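Local coordinates for protein cleavage stimulation factor 77 (Encephalitozoon cuniculi, PDB 2UY1) that probably acts in 3'-end processing of messenger RNA precursors as a helical-repeat scaffold and may bind mRNA, at residues E213-E221 and I435-L443; R336-L347 and E359-D369. All blocks are in the same frame, centred on the assembly; numbering follows the deposited sequence.

Contact 1 of 2, residues E213-E221 and I435-L443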
loop_
_atom_site.group_PDB
_atom_site.type_symbol
_atom_site.label_atom_id
_atom_site.label_comp_id
_atom_site.label_asym_id
_atom_site.label_seq_id
_atom_site.Cartn_x
_atom_site.Cartn_y
_atom_site.Cartn_z
ATOM N N GLU B 213 5.881 23.488 20.340
ATOM C CA GLU B 213 4.727 24.277 19.887
ATOM C C GLU B 213 3.360 23.693 20.288
ATOM O O GLU B 213 2.371 24.421 20.403
ATOM C CB GLU B 213 4.868 24.655 18.404
ATOM C CG GLU B 213 4.380 23.711 17.351
ATOM C CD GLU B 213 4.962 24.119 15.968
ATOM O OE1 GLU B 213 4.936 25.327 15.558
ATOM O OE2 GLU B 213 5.466 23.225 15.278
ATOM N N GLU B 214 3.353 22.400 20.598
ATOM C CA GLU B 214 2.115 21.684 20.993
ATOM C C GLU B 214 1.525 22.253 22.256
ATOM O O GLU B 214 0.346 22.384 22.370
ATOM C CB GLU B 214 2.388 20.204 21.249
ATOM C CG GLU B 214 2.759 19.466 20.032
ATOM C CD GLU B 214 4.247 19.143 19.923
ATOM O OE1 GLU B 214 5.109 20.052 20.058
ATOM O OE2 GLU B 214 4.529 17.947 19.629
ATOM N N VAL B 215 2.382 22.591 23.213
ATOM C CA VAL B 215 1.924 23.101 24.501
ATOM C C VAL B 215 1.088 24.367 24.330
ATOM O O VAL B 215 0.076 24.553 25.007
ATOM C CB VAL B 215 3.105 23.402 25.442
ATOM C CG1 VAL B 215 3.773 22.108 25.884
ATOM C CG2 VAL B 215 4.107 24.321 24.759
ATOM N N TYR B 216 1.522 25.233 23.422
ATOM C CA TYR B 216 0.863 26.523 23.188
ATOM C C TYR B 216 -0.470 26.274 22.526
ATOM O O TYR B 216 -1.445 26.946 22.848
ATOM C CB TYR B 216 1.755 27.445 22.331
ATOM C CG TYR B 216 3.070 27.731 22.999
ATOM C CD1 TYR B 216 3.221 28.838 23.850
ATOM C CD2 TYR B 216 4.160 26.848 22.856
ATOM C CE1 TYR B 216 4.452 29.082 24.536
ATOM C CE2 TYR B 216 5.367 27.082 23.525
ATOM C CZ TYR B 216 5.496 28.190 24.351
ATOM O OH TYR B 216 6.700 28.442 24.980
ATOM N N PHE B 217 -0.520 25.328 21.591
ATOM C CA PHE B 217 -1.812 24.943 20.978
ATOM C C PHE B 217 -2.774 24.339 22.039
ATOM O O PHE B 217 -3.965 24.609 21.980
ATOM C CB PHE B 217 -1.609 23.984 19.785
ATOM C CG PHE B 217 -2.910 23.288 19.301
ATOM C CD1 PHE B 217 -3.652 23.830 18.267
ATOM C CD2 PHE B 217 -3.380 22.095 19.931
ATOM C CE1 PHE B 217 -4.836 23.179 17.801
ATOM C CE2 PHE B 217 -4.572 21.457 19.533
ATOM C CZ PHE B 217 -5.328 22.013 18.474
ATOM N N PHE B 218 -2.263 23.501 22.965
ATOM C CA PHE B 218 -3.119 22.895 24.018
ATOM C C PHE B 218 -3.852 23.966 24.848
ATOM O O PHE B 218 -5.079 23.929 25.014
ATOM C CB PHE B 218 -2.331 22.072 25.045
ATOM C CG PHE B 218 -1.623 20.847 24.513
ATOM C CD1 PHE B 218 -1.982 20.212 23.311
ATOM C CD2 PHE B 218 -0.629 20.274 25.291
ATOM C CE1 PHE B 218 -1.302 19.054 22.859
ATOM C CE2 PHE B 218 0.031 19.130 24.857
ATOM C CZ PHE B 218 -0.296 18.533 23.633
ATOM N N TYR B 219 -3.082 24.919 25.366
ATOM C CA TYR B 219 -3.613 26.057 26.149
ATOM C C TYR B 219 -4.490 26.971 25.329
ATOM O O TYR B 219 -5.567 27.392 25.786
ATOM C CB TYR B 219 -2.462 26.857 26.787
ATOM C CG TYR B 219 -2.861 27.743 27.970
ATOM C CD1 TYR B 219 -3.998 27.466 28.718
ATOM C CD2 TYR B 219 -2.040 28.779 28.400
ATOM C CE1 TYR B 219 -4.338 28.217 29.830
ATOM C CE2 TYR B 219 -2.389 29.585 29.487
ATOM C CZ TYR B 219 -3.511 29.302 30.200
ATOM O OH TYR B 219 -3.856 30.096 31.280
ATOM N N SER B 220 -4.049 27.320 24.127
ATOM C CA SER B 220 -4.873 28.152 23.253
ATOM C C SER B 220 -6.283 27.541 23.108
ATOM O O SER B 220 -7.305 28.242 23.231
ATOM C CB SER B 220 -4.186 28.278 21.879
ATOM O OG SER B 220 -5.048 28.920 20.927
ATOM N N GLU B 221 -6.311 26.224 22.846
ATOM C CA GLU B 221 -7.565 25.491 22.625
ATOM C C GLU B 221 -8.388 25.469 23.891
ATOM O O GLU B 221 -9.555 25.764 23.842
ATOM C CB GLU B 221 -7.338 24.077 22.126
ATOM C CG GLU B 221 -6.994 23.968 20.618
ATOM C CD GLU B 221 -8.060 24.502 19.667
ATOM O OE1 GLU B 221 -9.124 23.853 19.494
ATOM O OE2 GLU B 221 -7.817 25.548 19.031
ATOM N N ILE B 435 -6.335 15.998 23.747
ATOM C CA ILE B 435 -5.877 17.270 23.198
ATOM C C ILE B 435 -4.704 17.121 22.200
ATOM O O ILE B 435 -4.510 17.967 21.292
ATOM C CB ILE B 435 -5.603 18.341 24.316
ATOM C CG1 ILE B 435 -5.363 19.717 23.671
ATOM C CG2 ILE B 435 -4.465 17.880 25.255
ATOM C CD1 ILE B 435 -6.644 20.475 23.323
ATOM N N LEU B 436 -3.934 16.046 22.332
ATOM C CA LEU B 436 -2.923 15.729 21.306
ATOM C C LEU B 436 -3.566 15.212 20.000
ATOM O O LEU B 436 -3.124 15.518 18.929
ATOM C CB LEU B 436 -1.940 14.701 21.864
ATOM C CG LEU B 436 -0.646 14.316 21.128
ATOM C CD1 LEU B 436 0.205 15.496 20.696
ATOM C CD2 LEU B 436 0.171 13.380 22.009
ATOM N N GLY B 437 -4.600 14.397 20.134
ATOM C CA GLY B 437 -5.547 14.095 19.061
ATOM C C GLY B 437 -5.993 15.314 18.299
ATOM O O GLY B 437 -5.917 15.344 17.056
ATOM N N ARG B 438 -6.436 16.339 19.034
ATOM C CA ARG B 438 -6.870 17.609 18.451
ATOM C C ARG B 438 -5.762 18.293 17.638
ATOM O O ARG B 438 -5.992 18.786 16.536
ATOM C CB ARG B 438 -7.424 18.542 19.545
ATOM C CG ARG B 438 -8.815 18.135 19.978
ATOM C CD ARG B 438 -9.277 18.828 21.237
ATOM N NE ARG B 438 -10.509 18.221 21.770
ATOM C CZ ARG B 438 -11.766 18.592 21.465
ATOM N NH1 ARG B 438 -12.008 19.581 20.588
ATOM N NH2 ARG B 438 -12.795 17.986 22.057
ATOM N N TYR B 439 -4.572 18.344 18.221
ATOM C CA TYR B 439 -3.400 18.882 17.575
ATOM C C TYR B 439 -3.150 18.167 16.272
ATOM O O TYR B 439 -2.918 18.835 15.287
ATOM C CB TYR B 439 -2.156 18.719 18.491
ATOM C CG TYR B 439 -0.831 18.956 17.778
ATOM C CD1 TYR B 439 -0.368 20.259 17.514
ATOM C CD2 TYR B 439 -0.052 17.880 17.362
ATOM C CE1 TYR B 439 0.828 20.465 16.883
ATOM C CE2 TYR B 439 1.130 18.076 16.723
ATOM C CZ TYR B 439 1.564 19.374 16.464
ATOM O OH TYR B 439 2.779 19.550 15.837
ATOM N N HIS B 440 -3.143 16.820 16.284
ATOM C CA HIS B 440 -2.907 16.075 15.042
ATOM C C HIS B 440 -3.951 16.293 14.004
ATOM O O HIS B 440 -3.635 16.362 12.841
ATOM C CB HIS B 440 -2.584 14.588 15.258
ATOM C CG HIS B 440 -1.244 14.379 15.872
ATOM N ND1 HIS B 440 -0.864 14.297 17.169
ATOM C CD2 HIS B 440 -0.087 14.361 15.126
ATOM C CE1 HIS B 440 0.497 14.148 17.182
ATOM N NE2 HIS B 440 0.948 14.213 15.936
ATOM N N CYS B 441 -5.186 16.497 14.426
ATOM C CA CYS B 441 -6.255 16.955 13.539
ATOM C C CYS B 441 -5.923 18.241 12.815
ATOM O O CYS B 441 -6.161 18.345 11.637
ATOM C CB CYS B 441 -7.601 17.065 14.266
ATOM S SG CYS B 441 -8.415 15.466 14.641
ATOM N N PHE B 442 -5.363 19.235 13.518
ATOM C CA PHE B 442 -5.009 20.474 12.886
ATOM C C PHE B 442 -3.796 20.217 12.012
ATOM O O PHE B 442 -3.819 20.597 10.853
ATOM C CB PHE B 442 -4.728 21.567 13.940
ATOM C CG PHE B 442 -5.950 22.295 14.410
ATOM C CD1 PHE B 442 -6.232 23.554 13.949
ATOM C CD2 PHE B 442 -6.806 21.722 15.360
ATOM C CE1 PHE B 442 -7.367 24.244 14.366
ATOM C CE2 PHE B 442 -7.935 22.385 15.770
ATOM C CZ PHE B 442 -8.209 23.673 15.267
ATOM N N LEU B 443 -2.734 19.579 12.558
ATOM C CA LEU B 443 -1.576 19.279 11.755
ATOM C C LEU B 443 -1.881 18.563 10.442
ATOM O O LEU B 443 -1.298 18.895 9.423
ATOM C CB LEU B 443 -0.566 18.408 12.521
ATOM C CG LEU B 443 0.729 18.013 11.821
ATOM C CD1 LEU B 443 1.543 19.288 11.446
ATOM C CD2 LEU B 443 1.570 17.138 12.814
HETATM O O HOH W 1 -10.017 21.448 18.634
#

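Contact 2 of 2, residues R336-L347 and E359-D369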
loop_
_atom_site.group_PDB
_atom_site.type_symbol
_atom_site.label_atom_id
_atom_site.label_comp_id
_atom_site.label_asym_id
_atom_site.label_seq_id
_atom_site.Cartn_x
_atom_site.Cartn_y
_atom_site.Cartn_z
ATOM N N ARG B 336 -16.033 20.111 -13.825
ATOM C CA ARG B 336 -14.989 19.227 -14.312
ATOM C C ARG B 336 -13.994 20.028 -15.149
ATOM O O ARG B 336 -12.811 19.758 -15.124
ATOM C CB ARG B 336 -15.589 18.119 -15.178
ATOM C CG ARG B 336 -16.446 17.156 -14.381
ATOM C CD ARG B 336 -16.775 15.937 -15.207
ATOM N NE ARG B 336 -17.391 14.948 -14.336
ATOM C CZ ARG B 336 -17.870 13.800 -14.774
ATOM N NH1 ARG B 336 -17.760 13.492 -16.058
ATOM N NH2 ARG B 336 -18.396 12.956 -13.918
ATOM N N ALA B 337 -14.487 21.013 -15.902
ATOM C CA ALA B 337 -13.609 21.820 -16.785
ATOM C C ALA B 337 -12.478 22.545 -16.081
ATOM O O ALA B 337 -11.311 22.501 -16.507
ATOM C CB ALA B 337 -14.448 22.811 -17.614
ATOM N N THR B 338 -12.818 23.243 -15.019
ATOM C CA THR B 338 -11.881 24.120 -14.360
ATOM C C THR B 338 -10.725 23.363 -13.744
ATOM O O THR B 338 -9.616 23.773 -13.988
ATOM C CB THR B 338 -12.594 25.022 -13.306
ATOM O OG1 THR B 338 -13.403 25.972 -14.019
ATOM C CG2 THR B 338 -11.556 25.768 -12.334
ATOM N N PRO B 339 -10.994 22.277 -12.926
ATOM C CA PRO B 339 -9.834 21.468 -12.433
ATOM C C PRO B 339 -8.979 20.873 -13.545
ATOM O O PRO B 339 -7.761 20.797 -13.384
ATOM C CB PRO B 339 -10.454 20.378 -11.532
ATOM C CG PRO B 339 -11.925 20.423 -11.734
ATOM C CD PRO B 339 -12.281 21.774 -12.403
ATOM N N TYR B 340 -9.600 20.485 -14.656
ATOM C CA TYR B 340 -8.840 19.965 -15.786
ATOM C C TYR B 340 -7.823 21.010 -16.246
ATOM O O TYR B 340 -6.652 20.710 -16.535
ATOM C CB TYR B 340 -9.775 19.636 -16.953
ATOM C CG TYR B 340 -9.035 19.085 -18.145
ATOM C CD1 TYR B 340 -8.947 17.712 -18.331
ATOM C CD2 TYR B 340 -8.399 19.931 -19.093
ATOM C CE1 TYR B 340 -8.299 17.189 -19.400
ATOM C CE2 TYR B 340 -7.690 19.388 -20.201
ATOM C CZ TYR B 340 -7.672 18.001 -20.346
ATOM O OH TYR B 340 -7.027 17.379 -21.406
ATOM N N ASN B 341 -8.287 22.245 -16.330
ATOM C CA ASN B 341 -7.461 23.346 -16.766
ATOM C C ASN B 341 -6.407 23.725 -15.764
ATOM O O ASN B 341 -5.311 23.991 -16.160
ATOM C CB ASN B 341 -8.313 24.512 -17.301
ATOM C CG ASN B 341 -9.078 24.094 -18.561
ATOM O OD1 ASN B 341 -8.816 24.576 -19.638
ATOM N ND2 ASN B 341 -9.962 23.120 -18.429
ATOM N N ILE B 342 -6.714 23.658 -14.472
ATOM C CA ILE B 342 -5.690 23.935 -13.445
ATOM C C ILE B 342 -4.598 22.864 -13.418
ATOM O O ILE B 342 -3.406 23.177 -13.350
ATOM C CB ILE B 342 -6.357 24.131 -12.053
ATOM C CG1 ILE B 342 -7.385 25.252 -12.131
ATOM C CG2 ILE B 342 -5.319 24.326 -10.993
ATOM C CD1 ILE B 342 -8.206 25.489 -10.911
ATOM N N PHE B 343 -5.001 21.591 -13.502
ATOM C CA PHE B 343 -4.030 20.468 -13.588
ATOM C C PHE B 343 -3.156 20.598 -14.855
ATOM O O PHE B 343 -1.946 20.366 -14.796
ATOM C CB PHE B 343 -4.766 19.133 -13.694
ATOM C CG PHE B 343 -5.109 18.458 -12.379
ATOM C CD1 PHE B 343 -6.432 18.223 -12.062
ATOM C CD2 PHE B 343 -4.117 17.916 -11.552
ATOM C CE1 PHE B 343 -6.770 17.587 -10.858
ATOM C CE2 PHE B 343 -4.455 17.239 -10.347
ATOM C CZ PHE B 343 -5.793 17.090 -9.999
ATOM N N SER B 344 -3.796 20.925 -15.984
ATOM C CA SER B 344 -3.141 21.100 -17.297
ATOM C C SER B 344 -2.097 22.228 -17.242
ATOM O O SER B 344 -0.936 21.988 -17.588
ATOM C CB SER B 344 -4.187 21.381 -18.394
ATOM O OG SER B 344 -5.056 20.261 -18.630
ATOM N N SER B 345 -2.488 23.421 -16.783
ATOM C CA SER B 345 -1.536 24.546 -16.474
ATOM C C SER B 345 -0.373 24.141 -15.645
ATOM O O SER B 345 0.762 24.477 -15.953
ATOM C CB SER B 345 -2.223 25.603 -15.658
ATOM O OG SER B 345 -3.272 26.111 -16.410
ATOM N N GLY B 346 -0.651 23.443 -14.550
ATOM C CA GLY B 346 0.387 22.994 -13.674
ATOM C C GLY B 346 1.357 22.054 -14.312
ATOM O O GLY B 346 2.497 22.055 -13.955
ATOM N N LEU B 347 0.872 21.231 -15.229
ATOM C CA LEU B 347 1.689 20.275 -15.967
ATOM C C LEU B 347 2.571 20.963 -17.007
ATOM O O LEU B 347 3.686 20.507 -17.256
ATOM C CB LEU B 347 0.766 19.260 -16.629
ATOM C CG LEU B 347 1.252 17.970 -17.228
ATOM C CD1 LEU B 347 2.173 17.218 -16.213
ATOM C CD2 LEU B 347 0.028 17.193 -17.594
ATOM N N GLU B 359 -1.665 12.274 -10.048
ATOM C CA GLU B 359 -2.792 12.823 -9.334
ATOM C C GLU B 359 -3.798 13.362 -10.306
ATOM O O GLU B 359 -4.935 13.302 -9.975
ATOM C CB GLU B 359 -2.390 13.937 -8.349
ATOM C CG GLU B 359 -1.613 13.504 -7.097
ATOM C CD GLU B 359 -2.404 12.612 -6.131
ATOM O OE1 GLU B 359 -3.610 12.839 -6.022
ATOM O OE2 GLU B 359 -1.827 11.685 -5.485
ATOM N N PHE B 360 -3.363 13.884 -11.470
ATOM C CA PHE B 360 -4.270 14.351 -12.553
ATOM C C PHE B 360 -4.993 13.152 -13.178
ATOM O O PHE B 360 -6.170 13.221 -13.364
ATOM C CB PHE B 360 -3.468 15.033 -13.676
ATOM C CG PHE B 360 -4.291 15.801 -14.722
ATOM C CD1 PHE B 360 -5.646 15.994 -14.603
ATOM C CD2 PHE B 360 -3.628 16.391 -15.831
ATOM C CE1 PHE B 360 -6.370 16.705 -15.547
ATOM C CE2 PHE B 360 -4.332 17.083 -16.774
ATOM C CZ PHE B 360 -5.702 17.227 -16.659
ATOM N N PHE B 361 -4.270 12.107 -13.562
ATOM C CA PHE B 361 -4.918 10.970 -14.166
ATOM C C PHE B 361 -5.908 10.326 -13.237
ATOM O O PHE B 361 -7.011 10.010 -13.651
ATOM C CB PHE B 361 -3.921 9.960 -14.733
ATOM C CG PHE B 361 -4.582 8.662 -15.162
ATOM C CD1 PHE B 361 -5.450 8.644 -16.291
ATOM C CD2 PHE B 361 -4.399 7.497 -14.413
ATOM C CE1 PHE B 361 -6.150 7.457 -16.687
ATOM C CE2 PHE B 361 -5.077 6.285 -14.812
ATOM C CZ PHE B 361 -5.944 6.311 -15.986
ATOM N N LEU B 362 -5.545 10.145 -11.985
ATOM C CA LEU B 362 -6.374 9.341 -11.059
ATOM C C LEU B 362 -7.580 10.133 -10.597
ATOM O O LEU B 362 -8.646 9.588 -10.292
ATOM C CB LEU B 362 -5.585 8.863 -9.846
ATOM C CG LEU B 362 -4.467 7.824 -10.086
ATOM C CD1 LEU B 362 -3.724 7.613 -8.795
ATOM C CD2 LEU B 362 -4.942 6.433 -10.670
ATOM N N PHE B 363 -7.388 11.452 -10.541
ATOM C CA PHE B 363 -8.487 12.377 -10.313
ATOM C C PHE B 363 -9.459 12.252 -11.483
ATOM O O PHE B 363 -10.650 12.200 -11.307
ATOM C CB PHE B 363 -7.987 13.833 -10.286
ATOM C CG PHE B 363 -9.108 14.846 -10.350
ATOM C CD1 PHE B 363 -9.903 15.112 -9.215
ATOM C CD2 PHE B 363 -9.355 15.558 -11.506
ATOM C CE1 PHE B 363 -10.958 16.059 -9.281
ATOM C CE2 PHE B 363 -10.422 16.488 -11.589
ATOM C CZ PHE B 363 -11.229 16.731 -10.476
ATOM N N LEU B 364 -8.993 12.299 -12.717
ATOM C CA LEU B 364 -10.023 12.225 -13.799
ATOM C C LEU B 364 -10.762 10.846 -13.789
ATOM O O LEU B 364 -11.952 10.718 -14.072
ATOM C CB LEU B 364 -9.347 12.459 -15.161
ATOM C CG LEU B 364 -8.820 13.884 -15.413
ATOM C CD1 LEU B 364 -8.077 13.923 -16.750
ATOM C CD2 LEU B 364 -9.978 14.917 -15.427
ATOM N N LEU B 365 -10.039 9.785 -13.543
ATOM C CA LEU B 365 -10.680 8.473 -13.587
ATOM C C LEU B 365 -11.666 8.338 -12.385
ATOM O O LEU B 365 -12.806 7.845 -12.545
ATOM C CB LEU B 365 -9.581 7.399 -13.578
ATOM C CG LEU B 365 -9.904 5.968 -13.966
ATOM C CD1 LEU B 365 -10.085 5.920 -15.433
ATOM C CD2 LEU B 365 -8.732 5.091 -13.420
ATOM N N ARG B 366 -11.285 8.858 -11.221
ATOM C CA ARG B 366 -12.137 8.675 -10.025
ATOM C C ARG B 366 -13.435 9.441 -10.007
ATOM O O ARG B 366 -14.434 8.959 -9.490
ATOM C CB ARG B 366 -11.416 8.913 -8.712
ATOM C CG ARG B 366 -11.368 10.325 -8.235
ATOM C CD ARG B 366 -10.898 10.400 -6.735
ATOM N NE ARG B 366 -9.562 9.794 -6.565
ATOM C CZ ARG B 366 -8.405 10.474 -6.587
ATOM N NH1 ARG B 366 -8.428 11.815 -6.749
ATOM N NH2 ARG B 366 -7.227 9.808 -6.426
ATOM N N ILE B 367 -13.429 10.639 -10.552
ATOM C CA ILE B 367 -14.690 11.409 -10.668
ATOM C C ILE B 367 -15.576 10.988 -11.846
ATOM O O ILE B 367 -16.757 11.440 -11.961
ATOM C CB ILE B 367 -14.417 12.882 -10.783
ATOM C CG1 ILE B 367 -13.651 13.171 -12.090
ATOM C CG2 ILE B 367 -13.670 13.365 -9.496
ATOM C CD1 ILE B 367 -13.971 14.551 -12.727
ATOM N N GLY B 368 -15.025 10.186 -12.735
ATOM C CA GLY B 368 -15.839 9.563 -13.755
ATOM C C GLY B 368 -15.736 10.261 -15.103
ATOM O O GLY B 368 -16.558 10.033 -15.995
ATOM N N ASP B 369 -14.705 11.081 -15.265
ATOM C CA ASP B 369 -14.478 11.830 -16.510
ATOM C C ASP B 369 -13.599 10.970 -17.423
ATOM O O ASP B 369 -12.400 11.267 -17.629
ATOM C CB ASP B 369 -13.832 13.173 -16.184
ATOM C CG ASP B 369 -13.844 14.122 -17.325
ATOM O OD1 ASP B 369 -14.857 14.204 -18.042
ATOM O OD2 ASP B 369 -12.866 14.862 -17.478
HETATM O O HOH W 2 -19.525 10.739 -14.667
#

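Contact 1 of 2, residues E213-E221 and I435-L443
I435 meets F218 where helix 434-446 crosses helix 213-225; the axes of the two segments come within 9.9 Å at 105°. I435 CG2 lies over one face of the F218 ring while CG1 touches F218 CD1 at 3.4 Å, and CD1 reaches on to the CB of E221. L436 adds its CD1 near F218 CZ. R438 meets F217 through its CB and its backbone O; its chain then runs extended to a guanidinium that pairs with an acidic side chain of another chain and holds, weakly, a water bound by E221 OE1 at 2.7 Å. That OE1 also makes a salt bridge with a basic side chain of another chain. Y439 turns a ring edge to the face of F217, centroids 6.0 Å apart, and takes E214 CG over the centre of its own ring, 3.8 Å from the centroid, a CH-pi contact. With CG of F217 anti to its backbone N (chi1 167°), the ring projects toward the backbone of the other helix and sets CE2 3.4 Å from Y439 N. F442 completes the aromatic cluster, its face receiving the F217 edge (T-shaped) at 5.0 Å between centroids. No hydrogen bond joins the segments directly, so cohesion rests on aromatic and aliphatic packing.

Contact 2 of 2, residues R336-L347 and E359-D369
An antiparallel helical hairpin in this all-helical, repeat-containing protein brings F343 of helix 337-349 against F360 of helix 354-367; the segment axes run at 166°, 10.7 Å apart at closest approach. The rings of F343 and F360 are nearly parallel but offset, and neither covers much of the other. Instead F343 CB stands over the centre of the F360 ring, 3.3 Å from the centroid, and F360 CA covers one face of F343, a reciprocal pair of CH-pi contacts. F360, its CG anti to the backbone N (chi1 -169°), is a knob in the hole formed by Y340, F343, S344 and L347. Its CZ edge points at the face of Y340, centroids 5.3 Å apart, while L347 CD2 lies at its edge. S344 OG bonds back to Y340 O at 2.7 Å, from the opposite face of that carbonyl to S344 N, so the hydroxyl is satisfied beside the apolar knob. F343 CE1 also meets F363 CD2 at 3.3 Å, and P339 CB packs on F363 CZ.

At the end of the hairpin R336 stretches over I367 CD1. Its NH1 makes a long salt bridge of 3.6 Å with D369 OD1, whose partner oxygen OD2 bonds N372, and its NH2 holds a water in the guanidinium plane at 2.6 Å. G368, with phi 101°, closes helix 354-367 in a Schellman motif. The near-antiparallel pair joined by a short turn is consistent with the helical hairpins of TPR-like superhelical proteins, the clan to which this family belongs.

Contact 1 lies about 5 Å from the centre of the chain and contact 2 about 31 Å from it, measured from their centres, which are 34 Å apart. They use different helices, 213-225 and 434-446 against 337-349 and 354-367, and their nearest atoms are about 17 Å apart. Both are partly buried, with buried aromatic rings and more exposed charged residues beside them. Contact 2 joins helices separated by one short turn, and near-antiparallel axes let a knob fit among side chains on successive turns. Contact 1 instead brings together helices more than two hundred residues apart, at a steep angle, with T-shaped rings. A salt bridge spans contact 2, whereas E221 and R438 of contact 1 pair with another chain.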